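Local atomic coordinates of thermophilic dibenzothiophene desulfurization enzyme C (Paenibacillus sp. A11-2, PDB entry 5XDC), a protein that probably catalyses the FMNH2- and oxygen-dependent S-oxygenation of dibenzothiophene to its 5-oxide and then its 5,5-dioxide. Residues V398-W401 with H405-P408; Q321-R326 with P331-Q336. All blocks are in the same frame, centred on the assembly; numbering follows the deposited sequence.

Contact 1 of 2, residues V398-W401 with H405-P408; sequences VGNW and HRFP
W401 and H405 meet one helical turn apart, their CA atoms separated by 4.4 Å, at the point where helix 391-404 gives out and the chain doubles back along it. H405 N still donates to W401 O, at 2.8 Å. H405 itself adopts the left-handed helical conformation, with positive phi, and so turns the chain out of the helix. A weak bond follows from R406 N to N400 O, and R406 O comes back over W401 CA, 3.1 Å away, as a CH···O contact.

Among the side chains, the chi1 of W401 (164°) swings the indole away from the backbone N and up to F407. There W401 CD1 lies 3.6 Å from F407 CE1; the five-membered ring and the phenyl ring are tilted by only 26°, yet slid so far apart that they scarcely overlap. N400 and R406 share a polar corner: N400 OD1 takes a bond from N404 ND2 and also lies 2.8 Å from R406 NH1, while R406 NH2 forms a salt bridge to E291 of the second subunit.

The helix end lies at a subunit interface. V398, W401 and F407 lie against helix 331-363 of the same chain; the second subunit packs on V398 and W401 too, through its G300 and Q307, and on N400 through its L296 and H405 through its R275.

Contact 2 of 2, residues Q321-R326 with P331-Q336; sequences QELWER and PEQRGQ. With SO4 (sulfate ion), chain K.
R326, just past helix 293-324, and Q333, in the first turn of helix 331-363, reach toward each other across a helical hairpin, their side chains crossing at about a right angle and their guanidinium and amide planes turned 51° apart. R326 NH1 and Q333 NE2 stand 3.2 Å apart, but as two donors they do not bond; both look to a sulfate ion. R326 NH2 reaches sulfate O2 at 2.9 Å and R326 NH1 reaches sulfate O3 at 3.0 Å, while Q333 NE2 donates to O4 at 3.2 Å and weakly to O3. A bend at chi2 (-78°) in R326 brings its guanidinium to E322, whose OE2 accepts from R326 NH2 at 2.7 Å on its anti side. Water 1 accepts from R326 NH1 and donates to Q333 OE1, which also accepts a hydrogen bond from T330 N. Beside this polar group, L323 CD1 packs 4.1 Å from Q333 CB.

Shortening R326 to an alanine is likely to leave E322 without its salt-bridge partner and the sulfate two bonds poorer. With R319 NH1 also bonded, the site reads as an anion pocket where two arginines, one partly balanced by E322, hold a sulfate that probably came from the crystallisation liquor.

How the contacts relate
Both contacts lean on helix 331-363, but at different depths. Contact 2 includes the start of that helix and pairs it with the end of helix 293-324; it is partly buried, with L323 enclosed, and no other chain touches its segments. Contact 1 lies at the surface and borders the second subunit, to which its arginine is tied. Their chemistry follows: a backbone turn and a loose aromatic pair in contact 1, a sulfate and a bridging water joining side chains in contact 2. The two meet where F407 CD1 packs 3.3 Å from G335 C, so the chain's turn after 391-404 rests on the helix of contact 2.

Contact 1 of 2, residues V398-W401 with H405-P408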
ATOM      1  N   VAL B 398       8.901  16.727   6.658  1.00 11.79           N
ATOM      2  CA  VAL B 398       9.259  16.812   5.247  1.00 10.66           C
ATOM      3  C   VAL B 398       8.173  17.547   4.465  1.00 14.56           C
ATOM      4  O   VAL B 398       8.468  18.337   3.564  1.00 13.42           O
ATOM      5  CB  VAL B 398       9.531  15.412   4.680  1.00 12.17           C
ATOM      6  CG1 VAL B 398       9.802  15.471   3.189  1.00 15.01           C
ATOM      7  CG2 VAL B 398      10.728  14.771   5.404  1.00 13.53           C
ATOM      8  N   GLY B 399       6.900  17.305   4.787  1.00 12.67           N
ATOM      9  CA  GLY B 399       5.834  17.994   4.072  1.00 12.35           C
ATOM     10  C   GLY B 399       5.817  19.488   4.339  1.00 12.18           C
ATOM     11  O   GLY B 399       5.570  20.293   3.432  1.00 14.27           O
ATOM     12  N   ASN B 400       6.062  19.876   5.587  1.00 12.73           N
ATOM     13  CA  ASN B 400       6.096  21.288   5.954  1.00 15.01           C
ATOM     14  C   ASN B 400       7.233  22.003   5.233  1.00 15.27           C
ATOM     15  O   ASN B 400       7.092  23.162   4.823  1.00 14.90           O
ATOM     16  CB  ASN B 400       6.245  21.415   7.469  1.00 14.03           C
ATOM     17  CG  ASN B 400       5.749  22.740   8.013  1.00 17.53           C
ATOM     18  OD1 ASN B 400       4.961  23.451   7.383  1.00 16.48           O
ATOM     19  ND2 ASN B 400       6.203  23.071   9.225  1.00 21.63           N
ATOM     20  N   TRP B 401       8.364  21.323   5.055  1.00 15.25           N
ATOM     21  CA  TRP B 401       9.439  21.884   4.245  1.00 15.72           C
ATOM     22  C   TRP B 401       9.035  21.981   2.773  1.00 17.58           C
ATOM     23  O   TRP B 401       9.176  23.039   2.142  1.00 15.52           O
ATOM     24  CB  TRP B 401      10.704  21.039   4.393  1.00 13.98           C
ATOM     25  CG  TRP B 401      11.689  21.337   3.322  1.00 16.54           C
ATOM     26  CD1 TRP B 401      12.541  22.405   3.266  1.00 26.98           C
ATOM     27  CD2 TRP B 401      11.907  20.580   2.128  1.00 20.23           C
ATOM     28  NE1 TRP B 401      13.284  22.345   2.109  1.00 27.82           N
ATOM     29  CE2 TRP B 401      12.915  21.234   1.397  1.00 27.95           C
ATOM     30  CE3 TRP B 401      11.355  19.402   1.613  1.00 28.97           C
ATOM     31  CZ2 TRP B 401      13.377  20.754   0.172  1.00 32.33           C
ATOM     32  CZ3 TRP B 401      11.819  18.919   0.403  1.00 37.10           C
ATOM     33  CH2 TRP B 401      12.821  19.595  -0.303  1.00 38.58           C
ATOM     34  N   HIS B 405       8.180  25.588   2.808  1.00 16.44           N
ATOM     35  CA  HIS B 405       9.565  26.042   2.891  1.00 21.29           C
ATOM     36  C   HIS B 405       9.995  26.281   4.341  1.00 23.20           C
ATOM     37  O   HIS B 405      10.847  27.131   4.623  1.00 22.58           O
ATOM     38  CB  HIS B 405       9.761  27.303   2.045  1.00 22.25           C
ATOM     39  CG  HIS B 405       9.110  27.227   0.699  1.00 24.51           C
ATOM     40  ND1 HIS B 405       8.148  28.124   0.281  1.00 40.76           N
ATOM     41  CD2 HIS B 405       9.282  26.357  -0.324  1.00 23.91           C
ATOM     42  CE1 HIS B 405       7.764  27.814  -0.945  1.00 28.34           C
ATOM     43  NE2 HIS B 405       8.434  26.743  -1.332  1.00 40.20           N
ATOM     44  N   ARG B 406       9.417  25.539   5.284  1.00 18.29           N
ATOM     45  CA  ARG B 406       9.792  25.633   6.690  1.00 19.49           C
ATOM     46  C   ARG B 406      10.706  24.469   7.054  1.00 20.40           C
ATOM     47  O   ARG B 406      10.333  23.301   6.893  1.00 17.09           O
ATOM     48  CB  ARG B 406       8.564  25.631   7.595  1.00 24.77           C
ATOM     49  CG  ARG B 406       7.633  26.793   7.360  1.00 29.79           C
ATOM     50  CD  ARG B 406       6.783  27.056   8.586  1.00 52.54           C
ATOM     51  NE  ARG B 406       5.545  27.761   8.253  1.00 57.13           N
ATOM     52  CZ  ARG B 406       4.337  27.203   8.198  1.00 55.38           C
ATOM     53  NH1 ARG B 406       4.161  25.913   8.464  1.00 40.92           N
ATOM     54  NH2 ARG B 406       3.289  27.952   7.878  1.00 66.32           N
ATOM     55  N   PHE B 407      11.895  24.779   7.537  1.00 18.39           N
ATOM     56  CA  PHE B 407      12.757  23.706   8.002  1.00 17.14           C
ATOM     57  C   PHE B 407      12.279  23.188   9.358  1.00 17.96           C
ATOM     58  O   PHE B 407      11.597  23.893  10.098  1.00 18.99           O
ATOM     59  CB  PHE B 407      14.198  24.189   8.108  1.00 20.24           C
ATOM     60  CG  PHE B 407      14.840  24.454   6.779  1.00 19.50           C
ATOM     61  CD1 PHE B 407      15.072  23.422   5.885  1.00 21.72           C
ATOM     62  CD2 PHE B 407      15.198  25.740   6.414  1.00 31.48           C
ATOM     63  CE1 PHE B 407      15.654  23.655   4.665  1.00 28.20           C
ATOM     64  CE2 PHE B 407      15.782  25.985   5.186  1.00 29.50           C
ATOM     65  CZ  PHE B 407      16.015  24.946   4.312  1.00 28.07           C
ATOM     66  N   PRO B 408      12.575  21.933   9.694  1.00 15.80           N
ATOM     67  CA  PRO B 408      12.141  21.428  11.002  1.00 19.29           C
ATOM     68  C   PRO B 408      12.752  22.251  12.127  1.00 21.55           C
ATOM     69  O   PRO B 408      13.869  22.752  12.023  1.00 20.94           O
ATOM     70  CB  PRO B 408      12.638  19.975  11.022  1.00 21.36           C
ATOM     71  CG  PRO B 408      13.480  19.786   9.821  1.00 25.57           C
ATOM     72  CD  PRO B 408      13.186  20.895   8.854  1.00 15.64           C
TER

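Contact 2 of 2, residues Q321-R326 with P331-Q336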
ATOM      1  N   GLN B 321      29.159  14.135   6.192  1.00 18.45           N
ATOM      2  CA  GLN B 321      30.607  14.302   6.298  1.00 18.59           C
ATOM      3  C   GLN B 321      31.021  15.703   5.870  1.00 23.30           C
ATOM      4  O   GLN B 321      31.861  16.338   6.525  1.00 21.75           O
ATOM      5  CB  GLN B 321      31.326  13.247   5.466  1.00 22.08           C
ATOM      6  CG  GLN B 321      32.850  13.329   5.536  1.00 23.54           C
ATOM      7  CD  GLN B 321      33.377  13.055   6.933  1.00 24.68           C
ATOM      8  OE1 GLN B 321      32.762  12.318   7.707  1.00 21.63           O
ATOM      9  NE2 GLN B 321      34.519  13.642   7.264  1.00 22.52           N
ATOM     10  N   GLU B 322      30.435  16.211   4.782  1.00 21.88           N
ATOM     11  CA  GLU B 322      30.801  17.549   4.312  1.00 25.74           C
ATOM     12  C   GLU B 322      30.545  18.595   5.392  1.00 28.04           C
ATOM     13  O   GLU B 322      31.405  19.438   5.677  1.00 23.20           O
ATOM     14  CB  GLU B 322      30.037  17.889   3.026  1.00 22.97           C
ATOM     15  CG  GLU B 322      30.311  19.302   2.497  1.00 46.11           C
ATOM     16  CD  GLU B 322      31.646  19.429   1.783  1.00 68.31           C
ATOM     17  OE1 GLU B 322      32.438  18.461   1.819  1.00 63.85           O
ATOM     18  OE2 GLU B 322      31.901  20.500   1.184  1.00 69.97           O
ATOM     19  N   LEU B 323      29.367  18.557   6.016  1.00 19.81           N
ATOM     20  CA  LEU B 323      29.049  19.571   7.012  1.00 20.51           C
ATOM     21  C   LEU B 323      29.787  19.336   8.326  1.00 19.72           C
ATOM     22  O   LEU B 323      30.060  20.296   9.053  1.00 20.98           O
ATOM     23  CB  LEU B 323      27.541  19.626   7.246  1.00 23.10           C
ATOM     24  CG  LEU B 323      26.701  20.052   6.031  1.00 19.14           C
ATOM     25  CD1 LEU B 323      25.264  20.150   6.414  1.00 19.06           C
ATOM     26  CD2 LEU B 323      27.179  21.383   5.438  1.00 21.07           C
ATOM     27  N   TRP B 324      30.109  18.080   8.635  1.00 19.65           N
ATOM     28  CA  TRP B 324      30.917  17.748   9.809  1.00 22.34           C
ATOM     29  C   TRP B 324      32.291  18.389   9.749  1.00 23.38           C
ATOM     30  O   TRP B 324      32.870  18.709  10.794  1.00 22.39           O
ATOM     31  CB  TRP B 324      31.060  16.239   9.882  1.00 19.54           C
ATOM     32  CG  TRP B 324      31.896  15.611  10.970  1.00 18.34           C
ATOM     33  CD1 TRP B 324      33.135  15.056  10.828  1.00 22.17           C
ATOM     34  CD2 TRP B 324      31.515  15.392  12.332  1.00 17.11           C
ATOM     35  NE1 TRP B 324      33.552  14.515  12.017  1.00 22.87           N
ATOM     36  CE2 TRP B 324      32.574  14.710  12.956  1.00 21.36           C
ATOM     37  CE3 TRP B 324      30.375  15.699  13.082  1.00 18.57           C
ATOM     38  CZ2 TRP B 324      32.529  14.328  14.295  1.00 23.03           C
ATOM     39  CZ3 TRP B 324      30.336  15.326  14.410  1.00 23.27           C
ATOM     40  CH2 TRP B 324      31.404  14.650  15.002  1.00 20.64           C
ATOM     41  N   GLU B 325      32.840  18.544   8.547  1.00 25.92           N
ATOM     42  CA  GLU B 325      34.162  19.127   8.365  1.00 23.79           C
ATOM     43  C   GLU B 325      34.144  20.650   8.337  1.00 28.33           C
ATOM     44  O   GLU B 325      35.217  21.259   8.383  1.00 36.49           O
ATOM     45  CB  GLU B 325      34.785  18.597   7.070  1.00 27.34           C
ATOM     46  CG  GLU B 325      35.118  17.117   7.094  1.00 23.46           C
ATOM     47  CD  GLU B 325      35.562  16.608   5.737  1.00 25.90           C
ATOM     48  OE1 GLU B 325      35.607  17.419   4.787  1.00 52.94           O
ATOM     49  OE2 GLU B 325      35.860  15.407   5.615  1.00 31.59           O
ATOM     50  N   ARG B 326      32.972  21.280   8.289  1.00 26.81           N
ATOM     51  CA  ARG B 326      32.895  22.734   8.219  1.00 28.45           C
ATOM     52  C   ARG B 326      33.128  23.349   9.591  1.00 33.10           C
ATOM     53  O   ARG B 326      32.772  22.773  10.620  1.00 26.15           O
ATOM     54  CB  ARG B 326      31.530  23.190   7.706  1.00 32.34           C
ATOM     55  CG  ARG B 326      31.167  22.683   6.334  1.00 28.65           C
ATOM     56  CD  ARG B 326      31.858  23.457   5.241  1.00 41.05           C
ATOM     57  NE  ARG B 326      31.613  22.868   3.929  1.00 40.00           N
ATOM     58  CZ  ARG B 326      30.566  23.151   3.160  1.00 29.75           C
ATOM     59  NH1 ARG B 326      29.654  24.021   3.556  1.00 29.13           N
ATOM     60  NH2 ARG B 326      30.438  22.561   1.981  1.00 39.17           N
ATOM     61  N   PRO B 331      21.684  27.517   9.431  1.00 24.50           N
ATOM     62  CA  PRO B 331      20.401  26.825   9.615  1.00 27.25           C
ATOM     63  C   PRO B 331      19.858  26.250   8.326  1.00 28.25           C
ATOM     64  O   PRO B 331      19.169  25.222   8.350  1.00 22.63           O
ATOM     65  CB  PRO B 331      19.476  27.914  10.170  1.00 30.76           C
ATOM     66  CG  PRO B 331      20.356  29.066  10.540  1.00 31.18           C
ATOM     67  CD  PRO B 331      21.624  28.943   9.796  1.00 30.04           C
ATOM     68  N   GLU B 332      20.142  26.892   7.193  1.00 27.48           N
ATOM     69  CA  GLU B 332      19.682  26.373   5.913  1.00 29.03           C
ATOM     70  C   GLU B 332      20.395  25.077   5.559  1.00 23.81           C
ATOM     71  O   GLU B 332      19.755  24.116   5.110  1.00 21.70           O
ATOM     72  CB  GLU B 332      19.879  27.429   4.827  1.00 30.22           C
ATOM     73  CG  GLU B 332      18.960  28.638   5.004  1.00 37.33           C
ATOM     74  CD  GLU B 332      19.409  29.642   6.086  1.00 51.65           C
ATOM     75  OE1 GLU B 332      20.618  29.701   6.427  1.00 31.93           O
ATOM     76  OE2 GLU B 332      18.537  30.389   6.594  1.00 39.74           O
ATOM     77  N   GLN B 333      21.717  25.023   5.765  1.00 23.18           N
ATOM     78  CA  GLN B 333      22.462  23.790   5.539  1.00 21.18           C
ATOM     79  C   GLN B 333      21.977  22.686   6.469  1.00 18.41           C
ATOM     80  O   GLN B 333      21.789  21.541   6.046  1.00 20.16           O
ATOM     81  CB  GLN B 333      23.958  24.032   5.748  1.00 23.96           C
ATOM     82  CG  GLN B 333      24.585  24.980   4.715  1.00 28.27           C
ATOM     83  CD  GLN B 333      26.005  25.384   5.082  1.00 28.95           C
ATOM     84  OE1 GLN B 333      26.320  25.564   6.258  1.00 25.84           O
ATOM     85  NE2 GLN B 333      26.869  25.510   4.077  1.00 33.64           N
ATOM     86  N   ARG B 334      21.810  23.012   7.751  1.00 18.67           N
ATOM     87  CA  ARG B 334      21.362  22.021   8.722  1.00 20.00           C
ATOM     88  C   ARG B 334      19.943  21.560   8.407  1.00 19.10           C
ATOM     89  O   ARG B 334      19.641  20.363   8.486  1.00 18.12           O
ATOM     90  CB  ARG B 334      21.436  22.606  10.133  1.00 20.02           C
ATOM     91  CG  ARG B 334      21.169  21.604  11.241  1.00 21.26           C
ATOM     92  CD  ARG B 334      19.707  21.553  11.667  1.00 21.02           C
ATOM     93  NE  ARG B 334      19.575  20.739  12.873  1.00 16.93           N
ATOM     94  CZ  ARG B 334      18.470  20.112  13.267  1.00 18.48           C
ATOM     95  NH1 ARG B 334      17.353  20.171  12.551  1.00 19.13           N
ATOM     96  NH2 ARG B 334      18.497  19.407  14.388  1.00 17.00           N
ATOM     97  N   GLY B 335      19.072  22.503   8.044  1.00 18.75           N
ATOM     98  CA  GLY B 335      17.684  22.165   7.771  1.00 20.32           C
ATOM     99  C   GLY B 335      17.525  21.289   6.547  1.00 21.34           C
ATOM    100  O   GLY B 335      16.785  20.300   6.573  1.00 18.30           O
ATOM    101  N   GLN B 336      18.223  21.625   5.463  1.00 17.99           N
ATOM    102  CA  GLN B 336      18.207  20.768   4.281  1.00 21.36           C
ATOM    103  C   GLN B 336      18.721  19.378   4.610  1.00 21.87           C
ATOM    104  O   GLN B 336      18.164  18.375   4.154  1.00 18.70           O
ATOM    105  CB  GLN B 336      19.048  21.370   3.162  1.00 22.16           C
ATOM    106  CG  GLN B 336      18.445  22.618   2.562  1.00 31.37           C
ATOM    107  CD  GLN B 336      19.348  23.241   1.520  1.00 65.63           C
ATOM    108  OE1 GLN B 336      20.348  22.643   1.112  1.00 79.15           O
ATOM    109  NE2 GLN B 336      19.005  24.448   1.082  1.00 67.42           N
TER
HETATM  110  S   SO4 K 502      27.345  24.366   0.570  1.00 39.66           S
HETATM  111  O1  SO4 K 502      27.182  24.773  -0.825  1.00 44.28           O
HETATM  112  O2  SO4 K 502      27.951  23.035   0.614  1.00 35.16           O
HETATM  113  O3  SO4 K 502      28.224  25.313   1.260  1.00 49.17           O
HETATM  114  O4  SO4 K 502      26.029  24.401   1.205  1.00 35.36           O
HETATM  115  O   HOH W   1      29.409  25.689   5.916  1.00 42.40           O